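Local coordinates for superoxide dismutase [Mn/Fe] (Aeropyrum pernix, PDB 3AK2), which catalyses the dismutation of superoxide to oxygen and hydrogen peroxide, probably working with either manganese or iron at its active site, at residues L133-L138 with K197-A202; R143-E148 with V152-G157. One frame throughout, in Å; residues are numbered along the deposited sequence.

Contact 1 of 2, residues L133-L138 with K197-A202; sequences LAFDPL and KRLEQA
In the C-terminal domain of this iron/manganese superoxide dismutase, the three-stranded antiparallel sheet is packed against the late helix 192-205, and Phe135 on the central strand 129-136 meets Leu199 and Ala202 of that helix. Three residues apart, Leu199 and Ala202 lie on neighbouring turns and together receive one aromatic ring. Phe135 points toward the helix, and with CG anti to the backbone N (chi1 -176°) its ring reaches the helix surface. Ala202 lies over one face: its CB is 4.0 Å from the ring centroid and 30° off the normal, a CH-pi contact. The same methyl comes within 3.6 Å of Phe135 CD2, and a side chain this small lets the ring settle close to the helix backbone, where Phe135 CE2 is 3.5 Å from Ala202 O. Leu199 approaches obliquely, its side chain crossing that of Phe135 at about a right angle, so that Leu199 CD1 touches Phe135 CD1 at 3.5 Å. The branched leucine also packs on Ile161 of strand 159-165 and on Val100 and Leu103 of helix 98-108, so that it also joins this helix to both. Next along the chain, Asp136 forms an Asx turn, its OD2 accepting from Leu138 N at 2.9 Å, from above the carboxylate plane; the carboxylate also bonds Tyr7 and Tyr73 of the second subunit. An alanine in place of Phe135 would remove the ring, and the methyls of Leu199 and Ala202 would probably lose their aromatic partner, with a gap opening between sheet and helix. No hydrogen bond joins the two segments, so their direct attachment rests on dispersion, CH-pi contact and the exclusion of water from three buried residues.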
loop_
_atom_site.group_PDB
_atom_site.type_symbol
_atom_site.label_atom_id
_atom_site.label_comp_id
_atom_site.label_asym_id
_atom_site.label_seq_id
_atom_site.Cartn_x
_atom_site.Cartn_y
_atom_site.Cartn_z
ATOM N N LEU A 133 -15.842 1.443 12.555
ATOM C CA LEU A 133 -17.029 0.614 12.688
ATOM C C LEU A 133 -17.919 0.915 11.492
ATOM O O LEU A 133 -18.323 2.065 11.283
ATOM C CB LEU A 133 -17.772 0.922 13.995
ATOM C CG LEU A 133 -19.107 0.198 14.211
ATOM C CD1 LEU A 133 -18.896 -1.296 14.371
ATOM C CD2 LEU A 133 -19.835 0.761 15.423
ATOM N N ALA A 134 -18.225 -0.121 10.717
ATOM C CA ALA A 134 -18.968 0.043 9.483
ATOM C C ALA A 134 -20.205 -0.836 9.444
ATOM O O ALA A 134 -20.274 -1.862 10.123
ATOM C CB ALA A 134 -18.072 -0.254 8.277
ATOM N N PHE A 135 -21.173 -0.403 8.647
ATOM C CA PHE A 135 -22.346 -1.195 8.317
ATOM C C PHE A 135 -22.114 -1.899 6.984
ATOM O O PHE A 135 -21.808 -1.260 5.978
ATOM C CB PHE A 135 -23.583 -0.298 8.236
ATOM C CG PHE A 135 -24.868 -1.041 8.000
ATOM C CD1 PHE A 135 -25.561 -1.602 9.065
ATOM C CD2 PHE A 135 -25.397 -1.163 6.717
ATOM C CE1 PHE A 135 -26.762 -2.276 8.858
ATOM C CE2 PHE A 135 -26.595 -1.837 6.505
ATOM C CZ PHE A 135 -27.276 -2.389 7.580
ATOM N N ASP A 136 -22.256 -3.219 6.989
ATOM C CA ASP A 136 -22.073 -4.038 5.796
ATOM C C ASP A 136 -23.394 -4.196 5.040
ATOM O O ASP A 136 -24.308 -4.846 5.541
ATOM C CB ASP A 136 -21.510 -5.406 6.206
ATOM C CG ASP A 136 -21.411 -6.383 5.050
ATOM O OD1 ASP A 136 -21.187 -7.580 5.330
ATOM O OD2 ASP A 136 -21.551 -5.972 3.880
ATOM N N PRO A 137 -23.499 -3.624 3.823
ATOM C CA PRO A 137 -24.754 -3.729 3.068
ATOM C C PRO A 137 -25.105 -5.160 2.653
ATOM O O PRO A 137 -26.274 -5.448 2.413
ATOM C CB PRO A 137 -24.493 -2.871 1.826
ATOM C CG PRO A 137 -23.005 -2.866 1.673
ATOM C CD PRO A 137 -22.478 -2.863 3.079
ATOM N N LEU A 138 -24.110 -6.043 2.569
ATOM C CA LEU A 138 -24.347 -7.418 2.120
ATOM C C LEU A 138 -25.028 -8.288 3.175
ATOM O O LEU A 138 -25.751 -9.229 2.834
ATOM C CB LEU A 138 -23.041 -8.079 1.659
ATOM C CG LEU A 138 -22.255 -7.420 0.519
ATOM C CD1 LEU A 138 -21.060 -8.286 0.175
ATOM C CD2 LEU A 138 -23.102 -7.181 -0.726
ATOM N N LYS A 197 -27.973 7.619 14.447
ATOM C CA LYS A 197 -28.581 8.219 13.264
ATOM C C LYS A 197 -27.949 7.706 11.968
ATOM O O LYS A 197 -28.651 7.473 10.981
ATOM C CB LYS A 197 -28.529 9.744 13.341
ATOM C CG LYS A 197 -29.545 10.326 14.308
ATOM C CD LYS A 197 -29.372 11.829 14.460
ATOM C CE LYS A 197 -30.556 12.459 15.183
ATOM N NZ LYS A 197 -30.835 11.837 16.511
ATOM N N ARG A 198 -26.630 7.509 11.984
ATOM C CA ARG A 198 -25.927 6.929 10.836
ATOM C C ARG A 198 -26.355 5.488 10.576
ATOM O O ARG A 198 -26.627 5.111 9.432
ATOM C CB ARG A 198 -24.411 7.035 11.014
ATOM C CG ARG A 198 -23.938 8.460 10.887
ATOM C CD ARG A 198 -22.439 8.641 11.077
ATOM N NE ARG A 198 -22.167 10.073 11.147
ATOM C CZ ARG A 198 -22.019 10.873 10.096
ATOM N NH1 ARG A 198 -22.061 10.389 8.861
ATOM N NH2 ARG A 198 -21.817 12.169 10.289
ATOM N N LEU A 199 -26.447 4.695 11.640
ATOM C CA LEU A 199 -26.920 3.322 11.510
ATOM C C LEU A 199 -28.349 3.265 10.966
ATOM O O LEU A 199 -28.657 2.435 10.112
ATOM C CB LEU A 199 -26.807 2.582 12.842
ATOM C CG LEU A 199 -27.292 1.129 12.840
ATOM C CD1 LEU A 199 -26.572 0.288 11.794
ATOM C CD2 LEU A 199 -27.130 0.510 14.205
ATOM N N GLU A 200 -29.209 4.154 11.455
ATOM C CA GLU A 200 -30.577 4.249 10.951
ATOM C C GLU A 200 -30.586 4.469 9.437
ATOM O O GLU A 200 -31.293 3.774 8.705
ATOM C CB GLU A 200 -31.333 5.373 11.661
ATOM C CG GLU A 200 -32.786 5.515 11.222
ATOM C CD GLU A 200 -33.364 6.890 11.501
ATOM O OE1 GLU A 200 -34.477 7.162 11.008
ATOM O OE2 GLU A 200 -32.719 7.700 12.204
ATOM N N GLN A 201 -29.789 5.427 8.968
ATOM C CA GLN A 201 -29.702 5.694 7.537
ATOM C C GLN A 201 -29.183 4.486 6.760
ATOM O O GLN A 201 -29.715 4.159 5.703
ATOM C CB GLN A 201 -28.849 6.933 7.253
ATOM C CG GLN A 201 -29.478 8.241 7.732
ATOM C CD GLN A 201 -30.902 8.440 7.233
ATOM O OE1 GLN A 201 -31.176 8.363 6.032
ATOM N NE2 GLN A 201 -31.815 8.700 8.159
ATOM N N ALA A 202 -28.166 3.819 7.302
ATOM C CA ALA A 202 -27.599 2.624 6.671
ATOM C C ALA A 202 -28.594 1.462 6.598
ATOM O O ALA A 202 -28.714 0.808 5.560
ATOM C CB ALA A 202 -26.320 2.206 7.379
#

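Contact 2 of 2, residues R143-E148 with V152-G157; sequences RILQVE and VLMTAG. With EDO (1,2-ethanediol), chain F.
A single antiparallel bridge closes the end of strand 141-148, the outer strand of the sheet within this chain, where Glu148 and Val152 form a hydrogen-bonded pair and the chain then runs on as an irregular loop. Glu148 N donates to Val152 O at 2.8 Å, while the return bond from Val152 N to Glu148 O is weak. Val152 O also receives a CA-H...O contact from Val147. Leu153 points toward the strand, its CB 3.3 Å from Gln146 O. Its CD1 crosses the Glu148 side chain, 3.8 Å from Glu148 OE1. On Val147, CG2 stands anti to the carbonyl carbon and meets Met154 CB at 3.9 Å; the Met154 chain bends at chi2 (52°), bringing SD near the same methyl. Glu148 suits an interface: OE1 forms a salt bridge with Arg67 of the second subunit and OE2 one with Lys149 of the third; Glu148 OE2 also accepts a hydrogen bond at 2.8 Å from O2 of a 1,2-ethanediol, probably from the crystallisation liquor. On the strand itself, Leu145 and Val147 rest on Val132 of the central strand 129-136, Ile144 packs on helices 98-108 and 111-123, and Gln146 NE2 bonds Ala121 O at the latter helix.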
loop_
_atom_site.group_PDB
_atom_site.type_symbol
_atom_site.label_atom_id
_atom_site.label_comp_id
_atom_site.label_asym_id
_atom_site.label_seq_id
_atom_site.Cartn_x
_atom_site.Cartn_y
_atom_site.Cartn_z
ATOM N N ARG A 143 -19.364 -4.367 11.087
ATOM C CA ARG A 143 -18.027 -4.916 10.902
ATOM C C ARG A 143 -17.026 -3.892 11.418
ATOM O O ARG A 143 -17.240 -2.688 11.282
ATOM C CB ARG A 143 -17.749 -5.177 9.416
ATOM C CG ARG A 143 -18.648 -6.208 8.725
ATOM C CD ARG A 143 -18.291 -7.626 9.150
ATOM N NE ARG A 143 -19.087 -8.647 8.468
ATOM C CZ ARG A 143 -20.190 -9.201 8.965
ATOM N NH1 ARG A 143 -20.832 -10.131 8.271
ATOM N NH2 ARG A 143 -20.655 -8.833 10.151
ATOM N N ILE A 144 -15.937 -4.365 12.013
ATOM C CA ILE A 144 -14.834 -3.486 12.398
ATOM C C ILE A 144 -13.653 -3.737 11.470
ATOM O O ILE A 144 -13.352 -4.886 11.131
ATOM C CB ILE A 144 -14.414 -3.675 13.887
ATOM C CG1 ILE A 144 -15.576 -3.313 14.819
ATOM C CG2 ILE A 144 -13.169 -2.833 14.233
ATOM C CD1 ILE A 144 -15.357 -3.688 16.281
ATOM N N LEU A 145 -13.001 -2.658 11.045
ATOM C CA LEU A 145 -11.756 -2.775 10.283
ATOM C C LEU A 145 -10.829 -1.591 10.548
ATOM O O LEU A 145 -11.218 -0.611 11.198
ATOM C CB LEU A 145 -12.027 -2.935 8.775
ATOM C CG LEU A 145 -12.488 -1.722 7.957
ATOM C CD1 LEU A 145 -12.200 -1.937 6.479
ATOM C CD2 LEU A 145 -13.959 -1.380 8.176
ATOM N N GLN A 146 -9.595 -1.703 10.056
ATOM C CA GLN A 146 -8.650 -0.594 10.042
ATOM C C GLN A 146 -8.545 -0.008 8.649
ATOM O O GLN A 146 -8.724 -0.713 7.639
ATOM C CB GLN A 146 -7.253 -1.062 10.422
ATOM C CG GLN A 146 -7.111 -1.606 11.820
ATOM C CD GLN A 146 -5.732 -2.172 12.067
ATOM O OE1 GLN A 146 -5.037 -2.582 11.135
ATOM N NE2 GLN A 146 -5.325 -2.207 13.331
ATOM N N VAL A 147 -8.216 1.275 8.600
ATOM C CA VAL A 147 -7.828 1.924 7.357
ATOM C C VAL A 147 -6.457 2.557 7.581
ATOM O O VAL A 147 -6.240 3.216 8.602
ATOM C CB VAL A 147 -8.873 2.983 6.924
ATOM C CG1 VAL A 147 -8.383 3.791 5.728
ATOM C CG2 VAL A 147 -10.218 2.324 6.618
ATOM N N GLU A 148 -5.528 2.332 6.654
ATOM C CA GLU A 148 -4.217 2.987 6.686
ATOM C C GLU A 148 -4.256 4.215 5.779
ATOM O O GLU A 148 -5.004 4.238 4.798
ATOM C CB GLU A 148 -3.110 2.010 6.279
ATOM C CG GLU A 148 -2.845 0.952 7.350
ATOM C CD GLU A 148 -1.756 -0.046 6.989
ATOM O OE1 GLU A 148 -1.762 -1.142 7.588
ATOM O OE2 GLU A 148 -0.901 0.254 6.119
ATOM N N VAL A 152 -6.313 3.097 2.276
ATOM C CA VAL A 152 -5.662 1.800 2.168
ATOM C C VAL A 152 -6.369 0.885 3.160
ATOM O O VAL A 152 -6.552 1.244 4.326
ATOM C CB VAL A 152 -4.141 1.889 2.463
ATOM C CG1 VAL A 152 -3.475 0.511 2.381
ATOM C CG2 VAL A 152 -3.455 2.875 1.504
ATOM N N LEU A 153 -6.783 -0.283 2.675
ATOM C CA LEU A 153 -7.585 -1.274 3.423
ATOM C C LEU A 153 -9.071 -0.953 3.460
ATOM O O LEU A 153 -9.870 -1.813 3.835
ATOM C CB LEU A 153 -7.077 -1.525 4.853
ATOM C CG LEU A 153 -5.600 -1.870 5.050
ATOM C CD1 LEU A 153 -5.298 -2.085 6.528
ATOM C CD2 LEU A 153 -5.181 -3.079 4.231
ATOM N N MET A 154 -9.463 0.262 3.092
ATOM C CA MET A 154 -10.887 0.540 2.948
ATOM C C MET A 154 -11.433 -0.248 1.762
ATOM O O MET A 154 -10.729 -0.475 0.776
ATOM C CB MET A 154 -11.171 2.037 2.807
ATOM C CG MET A 154 -12.662 2.382 2.877
ATOM S SD MET A 154 -13.470 1.674 4.335
ATOM C CE MET A 154 -15.199 1.976 3.958
ATOM N N THR A 155 -12.680 -0.689 1.882
ATOM C CA THR A 155 -13.316 -1.492 0.846
ATOM C C THR A 155 -14.552 -0.771 0.351
ATOM O O THR A 155 -15.069 0.131 1.017
ATOM C CB THR A 155 -13.750 -2.879 1.376
ATOM O OG1 THR A 155 -14.934 -2.741 2.165
ATOM C CG2 THR A 155 -12.662 -3.521 2.222
ATOM N N ALA A 156 -15.032 -1.187 -0.816
ATOM C CA ALA A 156 -16.344 -0.797 -1.292
ATOM C C ALA A 156 -17.408 -1.353 -0.350
ATOM O O ALA A 156 -17.154 -2.288 0.420
ATOM C CB ALA A 156 -16.560 -1.325 -2.695
ATOM N N GLY A 157 -18.590 -0.749 -0.406
ATOM C CA GLY A 157 -19.766 -1.256 0.302
ATOM C C GLY A 157 -19.895 -0.814 1.743
ATOM O O GLY A 157 -20.841 -0.116 2.105
HETATM C C1 EDO F . 1.302 3.372 3.246
HETATM O O1 EDO F . 1.307 4.800 3.155
HETATM C C2 EDO F . -0.028 2.912 3.826
HETATM O O2 EDO F . 0.123 2.728 5.238
#

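Overall arrangement
From the N terminus the chain passes through helices 25-54 and 62-82, then helices 98-108 and 111-123, before entering the sheet along strand 129-136, where contact 1 begins. It returns as strand 141-148, and contact 2 closes a very short loop there, only three residues separating its segments. Strand 159-165 follows, then the last helices, until 197-202 completes contact 1 and closes the long loop within which contact 2 is nested. Their centres lie about 14 Å apart, joined by neighbouring strands: Ala134 N probably bonds Arg143 O at 2.8 Å. Contact 1 ties sheet to C-terminal helix, contact 2 folds the following loop back onto strand 141-148, and both reach the second subunit.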